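SusD superfamily protein (Parabacteroides distasonis, PDB 3OTN) probably binds carbohydrate or other nutrients at the bacterial outer membrane. Local coordinates at residues 54-59 against 286-291; 308-313 against 332-337. All blocks are in the same frame, centred on the assembly; numbering follows the deposited sequence.

Interaction 1 (54-59 against 286-291); sequences KATSEN and IPTKEF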
loop_
_atom_site.group_PDB
_atom_site.type_symbol
_atom_site.label_atom_id
_atom_site.label_comp_id
_atom_site.label_asym_id
_atom_site.label_seq_id
_atom_site.Cartn_x
_atom_site.Cartn_y
_atom_site.Cartn_z
ATOM N N LYS A 54 4.064 11.962 9.218
ATOM C CA LYS A 54 5.436 11.460 9.206
ATOM C C LYS A 54 6.186 11.752 7.897
ATOM O O LYS A 54 7.321 11.296 7.720
ATOM C CB LYS A 54 5.468 9.942 9.391
ATOM C CG LYS A 54 4.579 9.357 10.447
ATOM C CD LYS A 54 4.901 9.770 11.812
ATOM C CE LYS A 54 4.168 8.879 12.824
ATOM N NZ LYS A 54 3.943 9.662 14.076
ATOM N N ALA A 55 5.561 12.503 7.001
ATOM C CA ALA A 55 6.176 12.877 5.737
ATOM C C ALA A 55 5.808 14.307 5.406
ATOM O O ALA A 55 4.704 14.769 5.716
ATOM C CB ALA A 55 5.690 11.952 4.617
ATOM N N THR A 56 6.746 15.004 4.782
ATOM C CA THR A 56 6.518 16.318 4.194
ATOM C C THR A 56 7.011 16.287 2.723
ATOM O O THR A 56 7.276 15.202 2.146
ATOM C CB THR A 56 7.243 17.407 5.004
ATOM O OG1 THR A 56 8.654 17.200 4.898
ATOM C CG2 THR A 56 6.874 17.280 6.459
ATOM N N SER A 57 7.071 17.469 2.121
ATOM C CA SER A 57 7.477 17.648 0.738
ATOM C C SER A 57 8.411 18.838 0.663
ATOM O O SER A 57 8.251 19.780 1.430
ATOM C CB SER A 57 6.239 17.904 -0.127
ATOM O OG SER A 57 6.597 18.053 -1.495
ATOM N N GLU A 58 9.421 18.757 -0.199
ATOM C CA GLU A 58 10.199 19.934 -0.633
ATOM C C GLU A 58 9.620 20.508 -1.967
ATOM O O GLU A 58 10.127 21.492 -2.488
ATOM C CB GLU A 58 11.654 19.548 -0.903
ATOM C CG GLU A 58 12.406 19.076 0.263
ATOM C CD GLU A 58 13.812 18.562 -0.065
ATOM O OE1 GLU A 58 14.075 18.026 -1.167
ATOM O OE2 GLU A 58 14.670 18.687 0.816
ATOM N N ASN A 59 8.583 19.865 -2.507
ATOM C CA ASN A 59 8.033 20.106 -3.842
ATOM C C ASN A 59 6.649 20.778 -3.689
ATOM O O ASN A 59 5.671 20.145 -3.286
ATOM C CB ASN A 59 7.932 18.756 -4.556
ATOM C CG ASN A 59 7.143 18.791 -5.906
ATOM O OD1 ASN A 59 7.000 19.828 -6.587
ATOM N ND2 ASN A 59 6.645 17.611 -6.299
ATOM N N ILE A 286 9.353 13.237 1.912
ATOM C CA ILE A 286 10.502 13.458 2.748
ATOM C C ILE A 286 10.080 13.003 4.144
ATOM O O ILE A 286 9.030 13.436 4.608
ATOM C CB ILE A 286 10.812 14.969 2.765
ATOM C CG1 ILE A 286 10.960 15.519 1.334
ATOM C CG2 ILE A 286 12.095 15.278 3.616
ATOM C CD1 ILE A 286 12.067 14.855 0.520
ATOM N N PRO A 287 10.895 12.163 4.828
ATOM C CA PRO A 287 10.503 11.749 6.173
ATOM C C PRO A 287 10.699 12.897 7.156
ATOM O O PRO A 287 11.562 13.742 6.942
ATOM C CB PRO A 287 11.469 10.615 6.469
ATOM C CG PRO A 287 12.749 11.033 5.757
ATOM C CD PRO A 287 12.297 11.807 4.538
ATOM N N THR A 288 9.912 12.927 8.224
ATOM C CA THR A 288 10.132 13.921 9.255
ATOM C C THR A 288 11.329 13.510 10.104
ATOM O O THR A 288 11.558 12.325 10.361
ATOM C CB THR A 288 8.925 14.121 10.167
ATOM O OG1 THR A 288 8.628 12.894 10.844
ATOM C CG2 THR A 288 7.748 14.609 9.402
ATOM N N LYS A 289 12.079 14.512 10.535
ATOM C CA LYS A 289 13.131 14.354 11.545
ATOM C C LYS A 289 12.584 13.654 12.803
ATOM O O LYS A 289 13.223 12.783 13.337
ATOM C CB LYS A 289 13.702 15.749 11.875
ATOM C CG LYS A 289 14.595 15.875 13.122
ATOM C CD LYS A 289 14.856 17.375 13.451
ATOM C CE LYS A 289 15.000 17.625 14.969
ATOM N NZ LYS A 289 16.268 17.101 15.542
ATOM N N GLU A 290 11.381 14.020 13.239
ATOM C CA GLU A 290 10.723 13.444 14.444
ATOM C C GLU A 290 10.423 11.944 14.337
ATOM O O GLU A 290 10.591 11.195 15.309
ATOM C CB GLU A 290 9.405 14.182 14.785
ATOM C CG GLU A 290 9.554 15.650 15.238
ATOM C CD GLU A 290 9.618 16.661 14.077
ATOM O OE1 GLU A 290 9.765 16.256 12.880
ATOM O OE2 GLU A 290 9.541 17.861 14.380
ATOM N N PHE A 291 9.992 11.491 13.157
ATOM C CA PHE A 291 9.804 10.069 12.948
ATOM C C PHE A 291 11.117 9.327 12.916
ATOM O O PHE A 291 11.241 8.263 13.536
ATOM C CB PHE A 291 9.013 9.763 11.685
ATOM C CG PHE A 291 8.759 8.288 11.478
ATOM C CD1 PHE A 291 8.085 7.549 12.437
ATOM C CD2 PHE A 291 9.224 7.637 10.333
ATOM C CE1 PHE A 291 7.840 6.177 12.251
ATOM C CE2 PHE A 291 9.001 6.280 10.138
ATOM C CZ PHE A 291 8.295 5.542 11.094
HETATM O O HOH W 1 10.193 16.264 6.581
#

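Interaction 2 (308-313 against 332-337); sequences FFTNYK and NGYYIY. With EDO (1,2-ethanediol), chain O.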
loop_
_atom_site.group_PDB
_atom_site.type_symbol
_atom_site.label_atom_id
_atom_site.label_comp_id
_atom_site.label_asym_id
_atom_site.label_seq_id
_atom_site.Cartn_x
_atom_site.Cartn_y
_atom_site.Cartn_z
ATOM N N PHE A 308 17.120 5.205 5.525
ATOM C CA PHE A 308 17.325 6.635 5.342
ATOM C C PHE A 308 18.748 6.925 4.905
ATOM O O PHE A 308 19.663 6.112 5.139
ATOM C CB PHE A 308 16.984 7.402 6.644
ATOM C CG PHE A 308 15.618 7.081 7.170
ATOM C CD1 PHE A 308 14.492 7.466 6.465
ATOM C CD2 PHE A 308 15.461 6.288 8.317
ATOM C CE1 PHE A 308 13.219 7.127 6.934
ATOM C CE2 PHE A 308 14.213 5.922 8.766
ATOM C CZ PHE A 308 13.085 6.346 8.091
ATOM N N PHE A 309 18.927 8.083 4.280
ATOM C CA PHE A 309 20.259 8.610 3.943
ATOM C C PHE A 309 20.329 10.113 4.121
ATOM O O PHE A 309 19.309 10.791 4.208
ATOM C CB PHE A 309 20.780 8.126 2.575
ATOM C CG PHE A 309 20.149 8.765 1.350
ATOM C CD1 PHE A 309 18.774 8.781 1.146
ATOM C CD2 PHE A 309 20.974 9.247 0.315
ATOM C CE1 PHE A 309 18.209 9.309 -0.041
ATOM C CE2 PHE A 309 20.420 9.785 -0.866
ATOM C CZ PHE A 309 19.042 9.812 -1.049
ATOM N N THR A 310 21.558 10.600 4.272
ATOM C CA THR A 310 21.843 12.002 4.618
ATOM C C THR A 310 23.000 12.589 3.805
ATOM O O THR A 310 23.280 13.776 3.903
ATOM C CB THR A 310 22.243 12.110 6.104
ATOM O OG1 THR A 310 23.427 11.342 6.315
ATOM C CG2 THR A 310 21.163 11.597 7.027
ATOM N N ASN A 311 23.713 11.754 3.049
ATOM C CA ASN A 311 24.718 12.215 2.128
ATOM C C ASN A 311 24.772 11.313 0.876
ATOM O O ASN A 311 24.328 10.154 0.895
ATOM C CB ASN A 311 26.084 12.285 2.838
ATOM C CG ASN A 311 26.648 10.907 3.165
ATOM O OD1 ASN A 311 26.919 10.114 2.273
ATOM N ND2 ASN A 311 26.835 10.628 4.446
ATOM N N TYR A 312 25.307 11.859 -0.205
ATOM C CA TYR A 312 25.509 11.105 -1.450
ATOM C C TYR A 312 26.596 11.825 -2.235
ATOM O O TYR A 312 27.421 12.504 -1.630
ATOM C CB TYR A 312 24.181 10.893 -2.229
ATOM C CG TYR A 312 24.172 9.622 -3.052
ATOM C CD1 TYR A 312 24.113 8.370 -2.447
ATOM C CD2 TYR A 312 24.255 9.667 -4.454
ATOM C CE1 TYR A 312 24.156 7.174 -3.216
ATOM C CE2 TYR A 312 24.295 8.485 -5.216
ATOM C CZ TYR A 312 24.235 7.254 -4.589
ATOM O OH TYR A 312 24.280 6.122 -5.358
ATOM N N LYS A 313 26.750 11.546 -3.513
ATOM C CA LYS A 313 27.687 12.285 -4.357
ATOM C C LYS A 313 26.885 12.887 -5.494
ATOM O O LYS A 313 25.859 12.332 -5.892
ATOM C CB LYS A 313 28.763 11.351 -4.916
ATOM C CG LYS A 313 29.543 10.560 -3.857
ATOM C CD LYS A 313 30.821 9.893 -4.436
ATOM C CE LYS A 313 31.406 8.859 -3.470
ATOM N NZ LYS A 313 32.740 8.348 -3.888
ATOM N N ASN A 332 22.002 17.557 4.067
ATOM C CA ASN A 332 21.516 18.441 5.138
ATOM C C ASN A 332 20.110 18.064 5.617
ATOM O O ASN A 332 19.273 18.924 5.848
ATOM C CB ASN A 332 21.547 19.929 4.705
ATOM C CG ASN A 332 22.908 20.377 4.238
ATOM O OD1 ASN A 332 23.042 20.905 3.131
ATOM N ND2 ASN A 332 23.940 20.175 5.076
ATOM N N GLY A 333 19.872 16.773 5.790
ATOM C CA GLY A 333 18.573 16.288 6.274
ATOM C C GLY A 333 18.444 14.807 6.051
ATOM O O GLY A 333 19.272 14.212 5.363
ATOM N N TYR A 334 17.396 14.213 6.608
ATOM C CA TYR A 334 17.091 12.816 6.318
ATOM C C TYR A 334 16.249 12.693 5.048
ATOM O O TYR A 334 15.310 13.453 4.824
ATOM C CB TYR A 334 16.335 12.165 7.472
ATOM C CG TYR A 334 17.042 12.247 8.820
ATOM C CD1 TYR A 334 18.230 11.563 9.048
ATOM C CD2 TYR A 334 16.459 12.937 9.890
ATOM C CE1 TYR A 334 18.861 11.607 10.305
ATOM C CE2 TYR A 334 17.077 12.996 11.135
ATOM C CZ TYR A 334 18.267 12.320 11.347
ATOM O OH TYR A 334 18.847 12.388 12.608
ATOM N N TYR A 335 16.599 11.709 4.227
ATOM C CA TYR A 335 15.807 11.330 3.071
ATOM C C TYR A 335 15.588 9.824 3.075
ATOM O O TYR A 335 16.385 9.068 3.669
ATOM C CB TYR A 335 16.504 11.784 1.804
ATOM C CG TYR A 335 16.569 13.287 1.722
ATOM C CD1 TYR A 335 15.540 14.007 1.105
ATOM C CD2 TYR A 335 17.623 14.003 2.312
ATOM C CE1 TYR A 335 15.560 15.415 1.064
ATOM C CE2 TYR A 335 17.651 15.413 2.277
ATOM C CZ TYR A 335 16.620 16.105 1.646
ATOM O OH TYR A 335 16.638 17.480 1.586
ATOM N N ILE A 336 14.501 9.399 2.440
ATOM C CA ILE A 336 14.194 7.985 2.312
ATOM C C ILE A 336 15.088 7.314 1.278
ATOM O O ILE A 336 15.088 7.685 0.113
ATOM C CB ILE A 336 12.714 7.737 2.004
ATOM C CG1 ILE A 336 11.863 8.177 3.211
ATOM C CG2 ILE A 336 12.518 6.216 1.731
ATOM C CD1 ILE A 336 10.430 8.699 2.878
ATOM N N TYR A 337 15.854 6.335 1.757
ATOM C CA TYR A 337 16.731 5.473 0.971
ATOM C C TYR A 337 16.131 4.087 0.737
ATOM O O TYR A 337 16.655 3.319 -0.074
ATOM C CB TYR A 337 18.063 5.285 1.726
ATOM C CG TYR A 337 19.247 4.872 0.895
ATOM C CD1 TYR A 337 19.768 5.714 -0.088
ATOM C CD2 TYR A 337 19.877 3.627 1.094
ATOM C CE1 TYR A 337 20.895 5.335 -0.848
ATOM C CE2 TYR A 337 20.996 3.255 0.320
ATOM C CZ TYR A 337 21.498 4.117 -0.629
ATOM O OH TYR A 337 22.596 3.751 -1.381
HETATM C C1 EDO O . 26.396 13.980 6.521
HETATM O O1 EDO O . 26.261 12.564 6.433
HETATM C C2 EDO O . 26.108 14.426 7.957
HETATM O O2 EDO O . 24.710 14.316 8.213
HETATM O O HOH W 2 22.933 15.708 6.788
#

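Interaction 1 (54-59 against 286-291)
Thr56 and Ile286 face each other across a short antiparallel pairing, and their torsions decide what each offers. In Thr56, chi1 of 65° sets OG1 between the backbone N and the carbonyl carbon, 3.8 Å from Ile286 CB, and sends CG2 the other way, to the methyl of Thr288. A water joins that OG1 to Pro287 O, donating to the latter. Ile286 has CG1 beside its own backbone N (chi1 -54°), which lays that branch against the backbone N of Glu58 while CD1 reaches the Glu58 carboxylate, which is held by Tyr335 OH. The backbones are joined as a hydrogen-bonded pair: Thr56 N gives a bond to Ile286 O at 2.8 Å, and Ile286 N returns one to Thr56 O at 2.9 Å. One step on, Ala55 and Pro287 form the non-hydrogen-bonded pair, where the missing N-H of the proline costs this pairing no bond. The ladder ends with Thr288 N bonded to Lys54 O at 3.1 Å; Tyr420 OH also bonds to that oxygen. Thr288 is then the N-cap of the helix that follows, its OG1 accepting from Phe291 N at 3.0 Å, while CG2 lies 3.6 Å from Lys54 C. A valine here would probably leave Phe291 N without its capping acceptor and the first turn of the helix less firmly fixed. Past the cap, Lys54 bends at chi2 and crosses Phe291 at about a right angle, CD lying 3.9 Å from ring atom CD1, before NZ goes on to Asp437 and Arg435 O. Thus a two-strand sheet ties parts of the chain 227 residues apart, with main-chain bonds and a helix cap supplying the polarity and methyl and methylene groups filling in between.

Interaction 2 (308-313 against 332-337)
Phe309 and Tyr337 make the closest aromatic contact here: Tyr337 CD1 stands over one face of the Phe309 ring, toward its rim and 3.4 Å from CG. The planes are inclined at 50°, neither parallel nor perpendicular, and the two side chains cross at about a right angle. Phe309 reaches this place with CG between its backbone N and carbonyl carbon (chi1 75°), which also carries CE1 to within 3.5 Å of Tyr335 CB. Phe308 CB points away from the partner strand, yet Tyr335 O lies at the edge of its ring, in plane, and CE1 meets Ile336 CG1 at 4.1 Å. Thr310 and Tyr334 run side by side, with CG2 of the threonine 3.6 Å from CD1 of the tyrosine.

What holds these groups in register is an antiparallel ladder. Phe309 and Tyr335 exchange both main-chain bonds, Phe309 N to Tyr335 O at 2.8 Å and Tyr335 N to Phe309 O at 2.9 Å. Strand 308-312 is the middle one of a three-stranded antiparallel sheet, with 334-336 along one edge and 329-331 along the other. The chain turns a corner at Thr310, and beyond it Tyr312 keeps to the middle strand, its backbone bonded to Met329.

Farther out, Phe340 stacks on Tyr337 and meets Phe309 edge-to-face, adding a third ring to the cluster. Tyr312 anchors its hydroxyl on Asp346 and Gln342, and Tyr334 on Glu293. At the corner a 1,2-ethanediol, probably from the crystallisation liquor, takes a nearly linear bond from Asn311 ND2 to its O1 at 2.8 Å, and the same O1 donates to Thr310 OG1, which also bonds to Glu304.

How the interactions relate
Interactions 1 and 2 lie on the same side of the chain's centre, about 12 Å apart between their centres, and they touch through strands 286-287 and 334-336. Glu58 OE2 and Tyr335 OH are 2.4 Å apart, a probable hydrogen bond from the loop that follows strand 55-56 to strand 334-336, while Glu58 OE1 is bonded to Ser271 N. The rest is packing: Ile286 CD1 lies 3.6 Å from Tyr335 CE1, and Pro287 CD sits 3.4 Å from the carbonyl oxygen Tyr334 O. Helix 289-292 leads along the chain toward strand 308-312, and its Val292 touches Phe308 and Tyr334. The bound 1,2-ethanediol contacts 308-313, at interaction 2.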